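Local coordinates for Ras GTPase-activating-like protein IQGAP2 (Homo sapiens, PDB 4EZA) that probably binds phosphoinositide lipids through this domain, which has a pseudo C2 fold, as part of a Ras GTPase-activating-like signalling protein, at residues K32-D37 with I108-K113; A92-F97 with V102-L107. All blocks are in the same frame, centred on the assembly; numbering follows the deposited sequence.

Contact 1 of 2, residues K32-D37 with I108-K113; sequences KGVLLD and IYLLNK
Lys32 and Leu110 cross at about a right angle, the ammonium NZ of the lysine ending 3.9 Å from the methyl CD1 of the leucine. The lysine reaches that far because its chain is extended beyond CG, which stands anti to its own carbonyl carbon (chi1 -75°). Lys113, also extended beyond CG, reaches toward Lys32 from 108-113, and the two lysines meet tip to tip, with 3.5 Å between Lys32 NZ and Lys113 NZ. Both are ammonium groups, so like charges stand close together, an approach that probably costs some energy unless solvent screens it. Deeper in, Val34 and Leu110 are both buried, and CG1 of Val34 lies 4.2 Å from CD2 of Leu110, a looser apolar touch.

Between Lys32 and Val34 the helix 26-32 is closed by a Schellman motif at Gly33, whose positive phi turns the chain toward strand 35-38; the partner is the end of helix 104-112 in this pseudo C2 fold. Tyr24 of strand 22-25 touches Lys32, Leu110 and Lys113 alike. Within 108-113, Lys113 CB packs over one face of the Tyr109 ring, 3.8 Å above its plane and offset toward the rim.

Contact 2 of 2, residues A92-F97 with V102-L107; sequences AVMKMF and VNVNLL
Met94 and Val102 form an antiparallel hydrogen-bonded pair, joined in both directions by backbone bonds of the same length. Met94 N gives to Val102 O at 2.9 Å, in the carbonyl plane, and Val102 N returns to Met94 O with a straighter N-H...O angle of 168°. Where the second strand gives way to helix 104-112, one more backbone bond follows past the paired residues: Val104 N donates to Ala92 O at 2.9 Å from above the carbonyl plane, 39° out of it. Between these bonds lies the non-hydrogen-bonded pair of Val93 and Asn103, and here the CA of Val93 approaches Val102 O in a CA-H...O contact.

Asn103 is also the N-cap of the helix. With CG anti to the backbone N, its OD1 accepts from Leu106 N at 2.9 Å in the plane of the side-chain carbonyl, so the first turn is capped by the residue that ends the strand.

Outward from the backbone bonds, CG of Met94 lies 3.6 Å from CG2 of Val102. With that CG between the backbone N and the carbonyl carbon (chi1 62°) and SD anti beyond it, the methionine side chain crosses that of Val104 at about a right angle, Met94 SD lying 3.8 Å from Val104 CG2. Met96, at the corner of its strand, approaches Val102, its side chain crossing that of the valine at about a right angle, with Met96 CE 3.8 Å from Val102 CG1, while its SD touches CD1 of Leu107.

Strands 93-97 and 100-103 make a beta hairpin, with 100-103 the middle strand of a three-stranded sheet. Helix 80-88 meets Met94 through Leu83 and Met86, and strand 71-79 of the four-stranded sheet receives Met96 on Val76 and Leu107 on Leu78.

How the contacts relate
Contact 2 is nested, along the chain, within the loop closed by contact 1, and the two share helix 104-112: its first turn belongs to contact 2, its end to contact 1. They also reach one three-stranded sheet, in which strand 35-38 lies beside strand 100-103, and Val34 O and Asn103 N, 2.8 Å apart, probably hydrogen-bond to join them. Each is partly buried, yet the chemistry differs. The local hairpin of contact 2 combines backbone bonds with apolar side-chain packing and buries more surface, 417 Å² against 146 Å² in all. Contact 1 brings together chain parts far apart in sequence through side chains alone, with a buried apolar pair beneath two lysines nearer the surface.

Contact 1 of 2, residues K32-D37 with I108-K113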
loop_
_atom_site.group_PDB
_atom_site.type_symbol
_atom_site.label_atom_id
_atom_site.label_comp_id
_atom_site.label_asym_id
_atom_site.label_seq_id
_atom_site.Cartn_x
_atom_site.Cartn_y
_atom_site.Cartn_z
ATOM N N LYS A 32 -10.418 3.943 4.550
ATOM C CA LYS A 32 -10.310 2.688 5.308
ATOM C C LYS A 32 -9.300 2.752 6.436
ATOM O O LYS A 32 -9.302 1.912 7.327
ATOM C CB LYS A 32 -9.837 1.569 4.378
ATOM C CG LYS A 32 -10.860 1.020 3.416
ATOM C CD LYS A 32 -10.205 -0.103 2.638
ATOM C CE LYS A 32 -11.213 -0.788 1.734
ATOM N NZ LYS A 32 -10.674 -2.045 1.132
ATOM N N GLY A 33 -8.388 3.706 6.356
ATOM C CA GLY A 33 -7.321 3.830 7.355
ATOM C C GLY A 33 -6.026 3.140 6.994
ATOM O O GLY A 33 -5.053 3.207 7.739
ATOM N N VAL A 34 -6.007 2.455 5.862
ATOM C CA VAL A 34 -4.791 1.822 5.381
ATOM C C VAL A 34 -3.752 2.874 5.003
ATOM O O VAL A 34 -2.555 2.708 5.273
ATOM C CB VAL A 34 -5.062 0.924 4.133
ATOM C CG1 VAL A 34 -3.742 0.371 3.542
ATOM C CG2 VAL A 34 -5.977 -0.197 4.476
ATOM N N LEU A 35 -4.217 3.948 4.376
ATOM C CA LEU A 35 -3.320 4.996 3.930
ATOM C C LEU A 35 -3.469 6.184 4.864
ATOM O O LEU A 35 -4.600 6.655 5.129
ATOM C CB LEU A 35 -3.648 5.383 2.490
ATOM C CG LEU A 35 -2.742 6.404 1.822
ATOM C CD1 LEU A 35 -2.526 6.003 0.355
ATOM C CD2 LEU A 35 -3.349 7.733 1.914
ATOM N N LEU A 36 -2.339 6.705 5.327
ATOM C CA LEU A 36 -2.328 7.916 6.151
ATOM C C LEU A 36 -2.202 9.198 5.317
ATOM O O LEU A 36 -2.970 10.149 5.508
ATOM C CB LEU A 36 -1.212 7.870 7.212
ATOM C CG LEU A 36 -1.452 6.963 8.425
ATOM C CD1 LEU A 36 -1.327 5.490 8.033
ATOM C CD2 LEU A 36 -0.507 7.308 9.546
ATOM N N ASP A 37 -1.227 9.234 4.411
ATOM C CA ASP A 37 -1.004 10.441 3.618
ATOM C C ASP A 37 -0.085 10.157 2.451
ATOM O O ASP A 37 0.630 9.153 2.435
ATOM C CB ASP A 37 -0.402 11.543 4.497
ATOM C CG ASP A 37 -0.647 12.954 3.954
ATOM O OD1 ASP A 37 -1.389 13.159 2.965
ATOM O OD2 ASP A 37 -0.075 13.897 4.543
ATOM N N ILE A 108 -1.522 -5.422 6.250
ATOM C CA ILE A 108 -1.479 -6.885 6.326
ATOM C C ILE A 108 -2.855 -7.452 5.970
ATOM O O ILE A 108 -2.968 -8.379 5.142
ATOM C CB ILE A 108 -1.006 -7.347 7.706
ATOM C CG1 ILE A 108 0.468 -6.999 7.912
ATOM C CG2 ILE A 108 -1.196 -8.871 7.848
ATOM C CD1 ILE A 108 0.916 -7.090 9.347
ATOM N N TYR A 109 -3.903 -6.868 6.550
ATOM C CA TYR A 109 -5.273 -7.326 6.281
ATOM C C TYR A 109 -5.649 -7.117 4.811
ATOM O O TYR A 109 -6.254 -7.998 4.191
ATOM C CB TYR A 109 -6.265 -6.606 7.212
ATOM C CG TYR A 109 -7.749 -6.862 6.925
ATOM C CD1 TYR A 109 -8.400 -7.950 7.498
ATOM C CD2 TYR A 109 -8.492 -6.019 6.082
ATOM C CE1 TYR A 109 -9.753 -8.208 7.249
ATOM C CE2 TYR A 109 -9.841 -6.276 5.823
ATOM C CZ TYR A 109 -10.461 -7.367 6.412
ATOM O OH TYR A 109 -11.797 -7.636 6.171
ATOM N N LEU A 110 -5.324 -5.946 4.269
ATOM C CA LEU A 110 -5.602 -5.653 2.866
ATOM C C LEU A 110 -4.966 -6.703 1.944
ATOM O O LEU A 110 -5.602 -7.175 0.987
ATOM C CB LEU A 110 -5.104 -4.260 2.508
ATOM C CG LEU A 110 -5.528 -3.734 1.142
ATOM C CD1 LEU A 110 -6.942 -3.262 1.223
ATOM C CD2 LEU A 110 -4.625 -2.616 0.705
ATOM N N LEU A 111 -3.716 -7.062 2.228
ATOM C CA LEU A 111 -2.971 -7.998 1.371
ATOM C C LEU A 111 -3.537 -9.402 1.486
ATOM O O LEU A 111 -3.468 -10.171 0.519
ATOM C CB LEU A 111 -1.484 -7.994 1.728
ATOM C CG LEU A 111 -0.744 -6.691 1.420
ATOM C CD1 LEU A 111 0.652 -6.757 1.940
ATOM C CD2 LEU A 111 -0.749 -6.380 -0.075
ATOM N N ASN A 112 -4.130 -9.721 2.638
ATOM C CA ASN A 112 -4.489 -11.105 2.995
ATOM C C ASN A 112 -5.973 -11.500 3.121
ATOM O O ASN A 112 -6.283 -12.692 3.204
ATOM C CB ASN A 112 -3.777 -11.479 4.288
ATOM C CG ASN A 112 -2.288 -11.585 4.101
ATOM O OD1 ASN A 112 -1.791 -12.596 3.626
ATOM N ND2 ASN A 112 -1.573 -10.527 4.420
ATOM N N LYS A 113 -6.871 -10.516 3.157
ATOM C CA LYS A 113 -8.301 -10.768 3.373
ATOM C C LYS A 113 -8.912 -11.697 2.308
ATOM O O LYS A 113 -8.422 -11.757 1.171
ATOM C CB LYS A 113 -9.079 -9.444 3.459
ATOM C CG LYS A 113 -9.031 -8.589 2.191
ATOM C CD LYS A 113 -9.978 -7.403 2.284
ATOM C CE LYS A 113 -10.032 -6.643 0.968
ATOM N NZ LYS A 113 -10.990 -5.502 1.042
#

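Contact 2 of 2, residues A92-F97 with V102-L107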
loop_
_atom_site.group_PDB
_atom_site.type_symbol
_atom_site.label_atom_id
_atom_site.label_comp_id
_atom_site.label_asym_id
_atom_site.label_seq_id
_atom_site.Cartn_x
_atom_site.Cartn_y
_atom_site.Cartn_z
ATOM N N ALA A 92 3.771 0.696 13.909
ATOM C CA ALA A 92 2.386 0.886 13.457
ATOM C C ALA A 92 2.255 1.339 12.000
ATOM O O ALA A 92 1.236 1.083 11.358
ATOM C CB ALA A 92 1.679 1.865 14.365
ATOM N N VAL A 93 3.250 2.074 11.523
ATOM C CA VAL A 93 3.194 2.707 10.202
ATOM C C VAL A 93 4.509 2.576 9.455
ATOM O O VAL A 93 5.571 2.385 10.059
ATOM C CB VAL A 93 2.792 4.215 10.304
ATOM C CG1 VAL A 93 1.427 4.393 10.960
ATOM C CG2 VAL A 93 3.841 4.998 11.067
ATOM N N MET A 94 4.434 2.737 8.133
ATOM C CA MET A 94 5.601 2.602 7.292
ATOM C C MET A 94 5.428 3.385 6.012
ATOM O O MET A 94 4.303 3.576 5.542
ATOM C CB MET A 94 5.854 1.129 6.988
ATOM C CG MET A 94 4.759 0.457 6.233
ATOM S SD MET A 94 5.088 -1.283 5.962
ATOM C CE MET A 94 6.609 -1.193 5.202
ATOM N N LYS A 95 6.537 3.857 5.455
ATOM C CA LYS A 95 6.534 4.526 4.153
ATOM C C LYS A 95 6.685 3.462 3.074
ATOM O O LYS A 95 7.808 3.078 2.736
ATOM C CB LYS A 95 7.670 5.553 4.071
ATOM C CG LYS A 95 7.502 6.743 5.001
ATOM C CD LYS A 95 6.291 7.604 4.658
ATOM C CE LYS A 95 6.551 8.595 3.536
ATOM N NZ LYS A 95 7.228 9.868 3.945
ATOM N N MET A 96 5.549 2.952 2.589
ATOM C CA MET A 96 5.496 1.872 1.606
ATOM C C MET A 96 6.117 2.325 0.283
ATOM O O MET A 96 6.775 1.529 -0.417
ATOM C CB MET A 96 4.039 1.430 1.417
ATOM C CG MET A 96 3.769 0.393 0.331
ATOM S SD MET A 96 2.038 -0.082 0.285
ATOM C CE MET A 96 1.285 1.336 -0.482
ATOM N N PHE A 97 5.927 3.601 -0.028
ATOM C CA PHE A 97 6.675 4.291 -1.070
ATOM C C PHE A 97 7.248 5.551 -0.452
ATOM O O PHE A 97 6.874 5.919 0.656
ATOM C CB PHE A 97 5.790 4.630 -2.269
ATOM C CG PHE A 97 5.236 3.421 -2.965
ATOM C CD1 PHE A 97 6.053 2.648 -3.796
ATOM C CD2 PHE A 97 3.916 3.038 -2.794
ATOM C CE1 PHE A 97 5.542 1.535 -4.455
ATOM C CE2 PHE A 97 3.404 1.896 -3.443
ATOM C CZ PHE A 97 4.227 1.158 -4.279
ATOM N N VAL A 102 1.568 4.324 5.206
ATOM C CA VAL A 102 0.513 3.325 5.410
ATOM C C VAL A 102 0.538 2.723 6.800
ATOM O O VAL A 102 1.563 2.739 7.497
ATOM C CB VAL A 102 0.523 2.170 4.357
ATOM C CG1 VAL A 102 0.363 2.720 2.936
ATOM C CG2 VAL A 102 1.773 1.311 4.487
ATOM N N ASN A 103 -0.607 2.194 7.216
ATOM C CA ASN A 103 -0.736 1.486 8.497
ATOM C C ASN A 103 -0.412 -0.004 8.298
ATOM O O ASN A 103 -1.039 -0.666 7.466
ATOM C CB ASN A 103 -2.149 1.714 9.052
ATOM C CG ASN A 103 -2.377 0.981 10.362
ATOM O OD1 ASN A 103 -2.567 -0.239 10.383
ATOM N ND2 ASN A 103 -2.288 1.709 11.480
ATOM N N VAL A 104 0.555 -0.516 9.064
ATOM C CA VAL A 104 1.038 -1.900 8.928
ATOM C C VAL A 104 -0.066 -2.932 9.142
ATOM O O VAL A 104 -0.289 -3.806 8.283
ATOM C CB VAL A 104 2.256 -2.166 9.864
ATOM C CG1 VAL A 104 2.629 -3.653 9.870
ATOM C CG2 VAL A 104 3.447 -1.326 9.434
ATOM N N ASN A 105 -0.784 -2.823 10.258
ATOM C CA ASN A 105 -1.823 -3.804 10.560
ATOM C C ASN A 105 -2.873 -3.868 9.479
ATOM O O ASN A 105 -3.264 -4.958 9.058
ATOM C CB ASN A 105 -2.459 -3.561 11.932
ATOM C CG ASN A 105 -1.567 -4.043 13.077
ATOM O OD1 ASN A 105 -0.485 -4.622 12.860
ATOM N ND2 ASN A 105 -2.023 -3.821 14.301
ATOM N N LEU A 106 -3.330 -2.704 9.027
ATOM C CA LEU A 106 -4.380 -2.680 8.020
ATOM C C LEU A 106 -3.862 -3.065 6.639
ATOM O O LEU A 106 -4.618 -3.629 5.844
ATOM C CB LEU A 106 -5.093 -1.328 8.001
ATOM C CG LEU A 106 -5.799 -1.029 9.324
ATOM C CD1 LEU A 106 -6.400 0.359 9.214
ATOM C CD2 LEU A 106 -6.904 -2.040 9.637
ATOM N N LEU A 107 -2.580 -2.798 6.377
ATOM C CA LEU A 107 -1.949 -3.270 5.148
ATOM C C LEU A 107 -1.892 -4.799 5.128
ATOM O O LEU A 107 -2.200 -5.406 4.114
ATOM C CB LEU A 107 -0.568 -2.660 4.982
ATOM C CG LEU A 107 0.158 -3.100 3.712
ATOM C CD1 LEU A 107 -0.554 -2.618 2.465
ATOM C CD2 LEU A 107 1.585 -2.592 3.829
#